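Local coordinates for protein putative citrate lyase, alfa subunit (Streptococcus mutans, PDB 2HJ0) that probably serves as the alpha subunit of a citrate lyase, each chain of its two-chain assembly being built on two large mixed beta sheets flanked by helices, at residues D111-G116 with E136-N141; E293-D298 with E319-K324; A355-K360 with E498-S503. All coordinates share one frame; numbering follows the deposited sequence.

Contact 1: residues D111-G116 with E136-N141; sequences DHIKNG and EGIMEN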
# COMPACT_ATOMS: atom_id res chain seq x y z
N ASP A 111 -25.19 26.03 -1.79
CA ASP A 111 -26.23 26.13 -0.77
C ASP A 111 -25.78 25.57 0.57
O ASP A 111 -26.12 26.13 1.62
CB ASP A 111 -27.50 25.40 -1.20
CG ASP A 111 -28.34 26.21 -2.18
OD1 ASP A 111 -28.39 27.45 -2.04
OD2 ASP A 111 -28.96 25.61 -3.07
N HIS A 112 -25.04 24.47 0.56
CA HIS A 112 -24.58 23.88 1.82
C HIS A 112 -23.67 24.84 2.58
O HIS A 112 -23.53 24.76 3.80
CB HIS A 112 -23.82 22.56 1.57
CG HIS A 112 -24.66 21.49 0.96
ND1 HIS A 112 -25.79 20.99 1.57
CD2 HIS A 112 -24.53 20.82 -0.22
CE1 HIS A 112 -26.32 20.06 0.79
NE2 HIS A 112 -25.58 19.94 -0.30
N ILE A 113 -23.04 25.74 1.83
CA ILE A 113 -22.14 26.72 2.41
C ILE A 113 -23.00 27.82 3.03
O ILE A 113 -22.82 28.17 4.20
CB ILE A 113 -21.21 27.33 1.33
CG1 ILE A 113 -20.28 26.24 0.78
CG2 ILE A 113 -20.40 28.47 1.92
CD1 ILE A 113 -19.33 26.71 -0.29
N LYS A 114 -23.93 28.35 2.26
CA LYS A 114 -24.82 29.40 2.73
C LYS A 114 -25.58 29.01 4.00
O LYS A 114 -25.79 29.84 4.88
CB LYS A 114 -25.80 29.79 1.62
CG LYS A 114 -25.11 30.45 0.44
CD LYS A 114 -26.09 30.80 -0.66
CE LYS A 114 -25.36 31.50 -1.80
NZ LYS A 114 -26.29 31.84 -2.92
N ASN A 115 -25.96 27.73 4.10
CA ASN A 115 -26.71 27.22 5.25
C ASN A 115 -25.84 26.68 6.38
O ASN A 115 -26.34 26.04 7.31
CB ASN A 115 -27.69 26.14 4.81
CG ASN A 115 -28.69 26.66 3.80
OD1 ASN A 115 -29.18 27.79 3.93
ND2 ASN A 115 -29.00 25.85 2.77
N GLY A 116 -24.54 26.93 6.30
CA GLY A 116 -23.62 26.49 7.33
C GLY A 116 -23.30 25.00 7.40
O GLY A 116 -22.66 24.56 8.35
N GLU A 136 -17.18 35.58 -4.31
CA GLU A 136 -18.07 36.66 -3.94
C GLU A 136 -18.27 36.76 -2.44
O GLU A 136 -19.09 37.53 -1.96
CB GLU A 136 -19.42 36.53 -4.65
CG GLU A 136 -20.38 35.56 -4.01
CD GLU A 136 -21.80 35.67 -4.59
OE1 GLU A 136 -21.96 35.46 -5.82
OE2 GLU A 136 -22.74 35.98 -3.82
N GLY A 137 -17.53 35.95 -1.69
CA GLY A 137 -17.63 36.00 -0.24
C GLY A 137 -18.60 35.07 0.45
O GLY A 137 -18.88 35.25 1.63
N ILE A 138 -19.12 34.09 -0.26
CA ILE A 138 -20.06 33.13 0.31
C ILE A 138 -19.61 32.56 1.66
O ILE A 138 -20.37 32.60 2.61
CB ILE A 138 -20.32 31.96 -0.65
CG1 ILE A 138 -20.97 32.48 -1.92
CG2 ILE A 138 -21.20 30.91 -0.02
CD1 ILE A 138 -22.20 33.31 -1.65
N MSE A 139 -18.41 32.00 1.73
CA MSE A 139 -17.90 31.43 2.98
C MSE A 139 -17.33 32.50 3.89
O MSE A 139 -16.85 33.53 3.43
CB MSE A 139 -16.78 30.41 2.75
CG MSE A 139 -17.19 29.04 2.25
SE MSE A 139 -16.24 27.64 3.24
CE MSE A 139 -14.41 28.07 2.79
N GLU A 140 -17.37 32.23 5.18
CA GLU A 140 -16.82 33.13 6.16
C GLU A 140 -15.33 32.85 6.26
O GLU A 140 -14.51 33.77 6.28
CB GLU A 140 -17.50 32.89 7.50
CG GLU A 140 -16.95 33.74 8.63
CD GLU A 140 -17.77 33.60 9.90
OE1 GLU A 140 -17.32 34.11 10.96
OE2 GLU A 140 -18.86 32.99 9.84
N ASN A 141 -14.97 31.57 6.30
CA ASN A 141 -13.57 31.17 6.36
C ASN A 141 -12.98 31.10 4.95
O ASN A 141 -13.70 30.92 3.97
CB ASN A 141 -13.46 29.81 7.05
CG ASN A 141 -13.41 29.92 8.55
OD1 ASN A 141 -13.63 28.94 9.27
ND2 ASN A 141 -13.11 31.12 9.03
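Ile113 and Ile138 meet through their branch methyls, Ile113 CG2 standing 3.2 Å from Ile138 CG2, and the two side chains cross at about a right angle. The same Ile113 methyl also reaches CG of Met139, a selenomethionine, at 3.3 Å, so one methyl group serves both neighbours in the loop. On Ile113, chi1 of -65° keeps CG1 beside the backbone N and turns CG2 to the far side from that N, facing segment 136-141. CD1, at the end of the other branch, lies 4.1 Å from Met139 CG and adds a looser touch. Farther out, Lys114, its chain extended beyond CG, passes Ile138 at a slant. Its CE methylene approaches Ile138 CD1 at 3.6 Å, and its CG passes 4.0 Å from Ile138 CG2, so the lysine contributes its aliphatic length here. Its ammonium group stops short of Glu136: Lys114 NZ is 5.5 Å from Glu136 OE2, too far for an ion pair.

A second shell surrounds these side chains. Ile113 and Met139 both pack on Ile121 of strand 118-123 and on Ile134 of helix 127-135, while Ile138 rests on Ala133 of that helix. The last turn of helix 109-114 is closed by Asn115 N bonding to Asp111 O at 3.0 Å, and Gly116, at positive phi, then pairs its backbone with Asp94.

The contact thus joins the end of one helix to the loop that follows the next, leading into strand 143-145. Cohesion across it is apolar, with Ile113 and Met139 buried and the extended lysine on the exposed side; any pull between Lys114 and Glu136 is probably long-range and weak.

Contact 2: residues E293-D298 with E319-K324; sequences EQMIKD and EGLVDK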
# COMPACT_ATOMS: atom_id res chain seq x y z
N GLU A 293 7.57 12.24 -33.33
CA GLU A 293 8.22 12.32 -34.63
C GLU A 293 9.74 12.40 -34.45
O GLU A 293 10.48 11.65 -35.08
CB GLU A 293 7.71 13.55 -35.38
CG GLU A 293 8.09 13.60 -36.85
CD GLU A 293 7.79 14.96 -37.48
OE1 GLU A 293 6.62 15.42 -37.40
OE2 GLU A 293 8.72 15.57 -38.07
N GLN A 294 10.19 13.30 -33.60
CA GLN A 294 11.62 13.44 -33.36
C GLN A 294 12.20 12.22 -32.70
O GLN A 294 13.36 11.87 -32.93
CB GLN A 294 11.91 14.67 -32.51
CG GLN A 294 12.38 15.88 -33.30
CD GLN A 294 13.84 15.78 -33.69
OE1 GLN A 294 14.27 14.80 -34.30
NE2 GLN A 294 14.62 16.80 -33.34
N MSE A 295 11.42 11.57 -31.85
CA MSE A 295 11.90 10.38 -31.16
C MSE A 295 12.03 9.24 -32.15
O MSE A 295 12.86 8.35 -31.97
CB MSE A 295 10.96 9.97 -30.04
CG MSE A 295 10.95 10.91 -28.85
SE MSE A 295 9.49 10.52 -27.62
CE MSE A 295 10.25 8.93 -26.78
N ILE A 296 11.19 9.27 -33.19
CA ILE A 296 11.23 8.24 -34.21
C ILE A 296 12.42 8.49 -35.14
O ILE A 296 13.16 7.56 -35.44
CB ILE A 296 9.90 8.19 -35.00
CG1 ILE A 296 8.78 7.70 -34.10
CG2 ILE A 296 10.03 7.26 -36.18
CD1 ILE A 296 7.41 7.73 -34.75
N LYS A 297 12.62 9.73 -35.58
CA LYS A 297 13.75 10.06 -36.45
C LYS A 297 15.01 9.48 -35.82
O LYS A 297 15.79 8.77 -36.47
CB LYS A 297 13.92 11.58 -36.59
CG LYS A 297 12.73 12.32 -37.21
CD LYS A 297 13.01 13.82 -37.39
CE LYS A 297 11.76 14.59 -37.82
NZ LYS A 297 11.16 14.06 -39.10
N ASP A 298 15.21 9.80 -34.54
CA ASP A 298 16.33 9.30 -33.76
C ASP A 298 15.81 7.95 -33.29
O ASP A 298 14.67 7.59 -33.59
CB ASP A 298 16.60 10.21 -32.56
CG ASP A 298 16.78 11.67 -32.95
OD1 ASP A 298 17.63 11.96 -33.82
OD2 ASP A 298 16.08 12.54 -32.38
N GLU A 319 3.47 1.84 -29.09
CA GLU A 319 4.42 1.94 -30.18
C GLU A 319 5.83 1.64 -29.68
O GLU A 319 6.81 1.69 -30.43
CB GLU A 319 4.39 3.34 -30.80
CG GLU A 319 3.07 3.69 -31.47
CD GLU A 319 3.03 5.12 -32.02
OE1 GLU A 319 2.05 5.44 -32.75
OE2 GLU A 319 3.96 5.91 -31.73
N GLY A 320 5.94 1.32 -28.40
CA GLY A 320 7.24 1.03 -27.83
C GLY A 320 8.15 2.24 -27.69
O GLY A 320 9.36 2.08 -27.58
N LEU A 321 7.58 3.45 -27.70
CA LEU A 321 8.40 4.65 -27.57
C LEU A 321 8.65 5.06 -26.13
O LEU A 321 9.57 5.82 -25.83
CB LEU A 321 7.78 5.80 -28.33
CG LEU A 321 8.35 6.02 -29.73
CD1 LEU A 321 7.99 4.85 -30.64
CD2 LEU A 321 7.77 7.32 -30.28
N VAL A 322 7.80 4.59 -25.23
CA VAL A 322 7.95 4.88 -23.82
C VAL A 322 7.79 3.53 -23.11
O VAL A 322 6.79 2.83 -23.27
CB VAL A 322 6.90 5.93 -23.32
CG1 VAL A 322 5.48 5.43 -23.55
CG2 VAL A 322 7.11 6.23 -21.86
N ASP A 323 8.82 3.17 -22.35
CA ASP A 323 8.83 1.90 -21.65
C ASP A 323 7.74 1.67 -20.61
O ASP A 323 7.04 0.67 -20.66
CB ASP A 323 10.19 1.68 -20.99
CG ASP A 323 10.37 0.25 -20.57
OD1 ASP A 323 10.40 -0.62 -21.47
OD2 ASP A 323 10.47 -0.02 -19.35
N LYS A 324 7.61 2.59 -19.66
CA LYS A 324 6.59 2.45 -18.63
C LYS A 324 5.79 3.72 -18.54
O LYS A 324 6.14 4.73 -19.14
CB LYS A 324 7.23 2.20 -17.28
CG LYS A 324 8.07 0.97 -17.19
CD LYS A 324 7.24 -0.23 -16.85
CE LYS A 324 8.12 -1.42 -16.56
NZ LYS A 324 9.13 -1.15 -15.52
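Glu293 O accepts two backbone N-H groups in the last turn of helix 282-297, that of Lys297 N at 2.9 Å and, weakly, that of Ile296 N, whose side chain meets Leu321 across the contact. Ile296 leaves its helix pointing past the other segment, but CG1, set beside the backbone N, brings the side chain nearer, Ile296 CG1 lying 4.0 Å from Leu321 CD2. The two chains cross at about a right angle, and the same Leu321 methyl, CD2, lies 4.2 Å from Met295 CB, so it sits against two successive residues of the helix.

Met295, a selenomethionine, reaches farther. Its chain bends at chi3 (76°), which brings its end to the loop backbone, where Met295 CE comes to 3.3 Å from Leu321 O; this is a van der Waals approach of a methyl to a carbonyl. Beyond Leu321, Met295 is held among Tyr270, Phe274, Ile300 and Ala302, whereas Leu321 packs back on Leu316 of helix 311-318. Ile296 and Leu321 also touch a crystal neighbour, so the lattice may influence their outer sides.

Charges frame this apolar patch. A salt bridge, Lys297 NZ to Glu293 OE2 at 3.0 Å, whose hydrogen bond is weak, spans one helical turn, and Glu319 pairs with Arg292 of the same helix, giving the contact a polar tie beside the leucine. Past Gly320, whose positive phi ends helix 311-318, Leu321 pairs its backbone with Ala302 as the chain enters strand 322-327.

Strands 275-277, 302-305 and 322-327 run parallel and adjacent, with helices 282-297 and 311-318 linking them in turn. Packing the end of the first helix against the residue just before the third strand belongs to consecutive beta-alpha-beta crossovers, consistent with the Rossmann-like clan of this family.

Contact 3: residues A355-K360 with E498-S503; sequences ASPLSK and EYRDGS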
# COMPACT_ATOMS: atom_id res chain seq x y z
N ALA A 355 3.58 13.35 -6.07
CA ALA A 355 4.24 14.64 -5.95
C ALA A 355 4.44 15.26 -4.57
O ALA A 355 4.47 16.48 -4.44
CB ALA A 355 3.52 15.62 -6.84
N SER A 356 4.62 14.43 -3.55
CA SER A 356 4.79 14.95 -2.21
C SER A 356 6.19 15.43 -1.93
O SER A 356 7.16 14.71 -2.12
CB SER A 356 4.43 13.92 -1.16
OG SER A 356 4.85 14.35 0.12
N PRO A 357 6.31 16.67 -1.45
CA PRO A 357 7.62 17.24 -1.14
C PRO A 357 8.23 16.64 0.14
O PRO A 357 9.43 16.71 0.35
CB PRO A 357 7.33 18.73 -1.03
CG PRO A 357 5.94 18.74 -0.45
CD PRO A 357 5.23 17.65 -1.23
N LEU A 358 7.40 16.04 0.99
CA LEU A 358 7.88 15.44 2.22
C LEU A 358 7.67 13.95 2.27
O LEU A 358 6.88 13.45 3.06
CB LEU A 358 7.17 16.05 3.42
CG LEU A 358 7.70 17.40 3.89
CD1 LEU A 358 7.00 17.78 5.18
CD2 LEU A 358 9.20 17.30 4.09
N SER A 359 8.40 13.23 1.43
CA SER A 359 8.27 11.79 1.39
C SER A 359 9.65 11.19 1.30
O SER A 359 10.65 11.89 1.37
CB SER A 359 7.50 11.38 0.14
OG SER A 359 8.32 11.62 -1.00
N LYS A 360 9.71 9.88 1.12
CA LYS A 360 10.98 9.23 0.98
C LYS A 360 11.34 9.28 -0.48
O LYS A 360 12.38 8.76 -0.89
CB LYS A 360 10.91 7.80 1.47
CG LYS A 360 10.65 7.74 2.95
CD LYS A 360 10.91 6.37 3.49
CE LYS A 360 10.68 6.35 4.97
NZ LYS A 360 11.02 5.02 5.52
N GLU A 498 -1.73 27.80 -0.26
CA GLU A 498 -0.63 27.18 0.46
C GLU A 498 0.31 26.51 -0.54
O GLU A 498 -0.13 25.69 -1.35
CB GLU A 498 -1.13 26.13 1.45
CG GLU A 498 0.02 25.35 2.10
CD GLU A 498 -0.42 24.03 2.71
OE1 GLU A 498 -0.89 24.03 3.87
OE2 GLU A 498 -0.30 23.00 2.03
N TYR A 499 1.59 26.86 -0.50
CA TYR A 499 2.59 26.28 -1.38
C TYR A 499 2.81 24.82 -0.97
O TYR A 499 2.56 24.44 0.17
CB TYR A 499 3.92 27.02 -1.24
CG TYR A 499 4.96 26.63 -2.26
CD1 TYR A 499 4.74 26.86 -3.62
CD2 TYR A 499 6.18 26.05 -1.88
CE1 TYR A 499 5.69 26.53 -4.57
CE2 TYR A 499 7.14 25.72 -2.83
CZ TYR A 499 6.88 25.96 -4.18
OH TYR A 499 7.81 25.63 -5.14
N ARG A 500 3.32 24.02 -1.91
CA ARG A 500 3.55 22.61 -1.64
C ARG A 500 4.26 22.33 -0.31
O ARG A 500 4.00 21.31 0.33
CB ARG A 500 4.35 21.97 -2.80
CG ARG A 500 5.76 22.51 -2.99
CD ARG A 500 6.50 21.76 -4.08
NE ARG A 500 6.14 20.33 -4.06
CZ ARG A 500 6.92 19.33 -4.46
NH1 ARG A 500 8.14 19.58 -4.94
NH2 ARG A 500 6.48 18.08 -4.37
N ASP A 501 5.16 23.22 0.11
CA ASP A 501 5.90 23.00 1.36
C ASP A 501 5.11 23.34 2.62
O ASP A 501 5.58 23.11 3.74
CB ASP A 501 7.22 23.78 1.34
CG ASP A 501 7.02 25.27 1.27
OD1 ASP A 501 5.85 25.71 1.22
OD2 ASP A 501 8.05 26.00 1.27
N GLY A 502 3.90 23.88 2.46
CA GLY A 502 3.08 24.20 3.61
C GLY A 502 2.97 25.65 4.05
O GLY A 502 2.19 25.98 4.94
N SER A 503 3.77 26.51 3.43
CA SER A 503 3.75 27.92 3.75
C SER A 503 2.83 28.65 2.76
O SER A 503 2.40 28.06 1.78
CB SER A 503 5.16 28.49 3.64
OG SER A 503 5.66 28.35 2.33
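Arg500 stretches toward Pro357 and Ala355 with its CG set between the backbone N and the carbonyl carbon (chi1 65°), then bends at chi3 (-36°), which lays the guanidinium along the proline. Pro357 CB lies over one face of that group, 3.4 Å above the guanidinium plane and offset toward its rim. The edge of the same group meets a backbone oxygen: Arg500 NH2 donates to Ala355 O at 2.6 Å, but the N-H...O angle of 126° makes this bond weak. Pro357 CG, for its part, approaches Arg500 O at 3.3 Å, so the proline ring touches both ends of the arginine.

The stronger polar partner of Arg500 is Asp402 on helix 400-406, which forms a salt bridge with NE, while Arg500 O accepts from Arg153 of helix 148-157. Nearer the backbone, Arg500 CG lies over one face of the Tyr499 ring, toward its rim. Tyr499 to Gly502 forms a type I turn, and Ser503 N bonds to Asp501 OD1 at 3.1 Å in an Asx turn, meeting it from above the carboxylate plane.

This turn closes the hairpin of strands 493-498 and 504-511. In this buried setting, the charge of Arg500 is probably balanced by Asp402, while the proline over one face and the weak bond to Ala355 O probably help set how the guanidinium is turned.

Overall arrangement
Contacts 1 and 2 are topological counterparts: in each, the end of a helix between parallel strands packs on the residues that follow the next helix, contact 1 beside the sheet that holds strand 118-123, contact 2 beside the one that holds strand 322-327. They lie on opposite sides of the chain's centre, their own centres 50 Å apart. Contact 3 is more central, 28 Å from contact 1 and 33 Å from contact 2 between centres, with nearest atoms about 13 and 16 Å apart. It ties the hairpin ending the first sheet to the loop leading into strand 369-372 of the second, and Lys360 there forms a salt bridge with Asp226 of the second subunit.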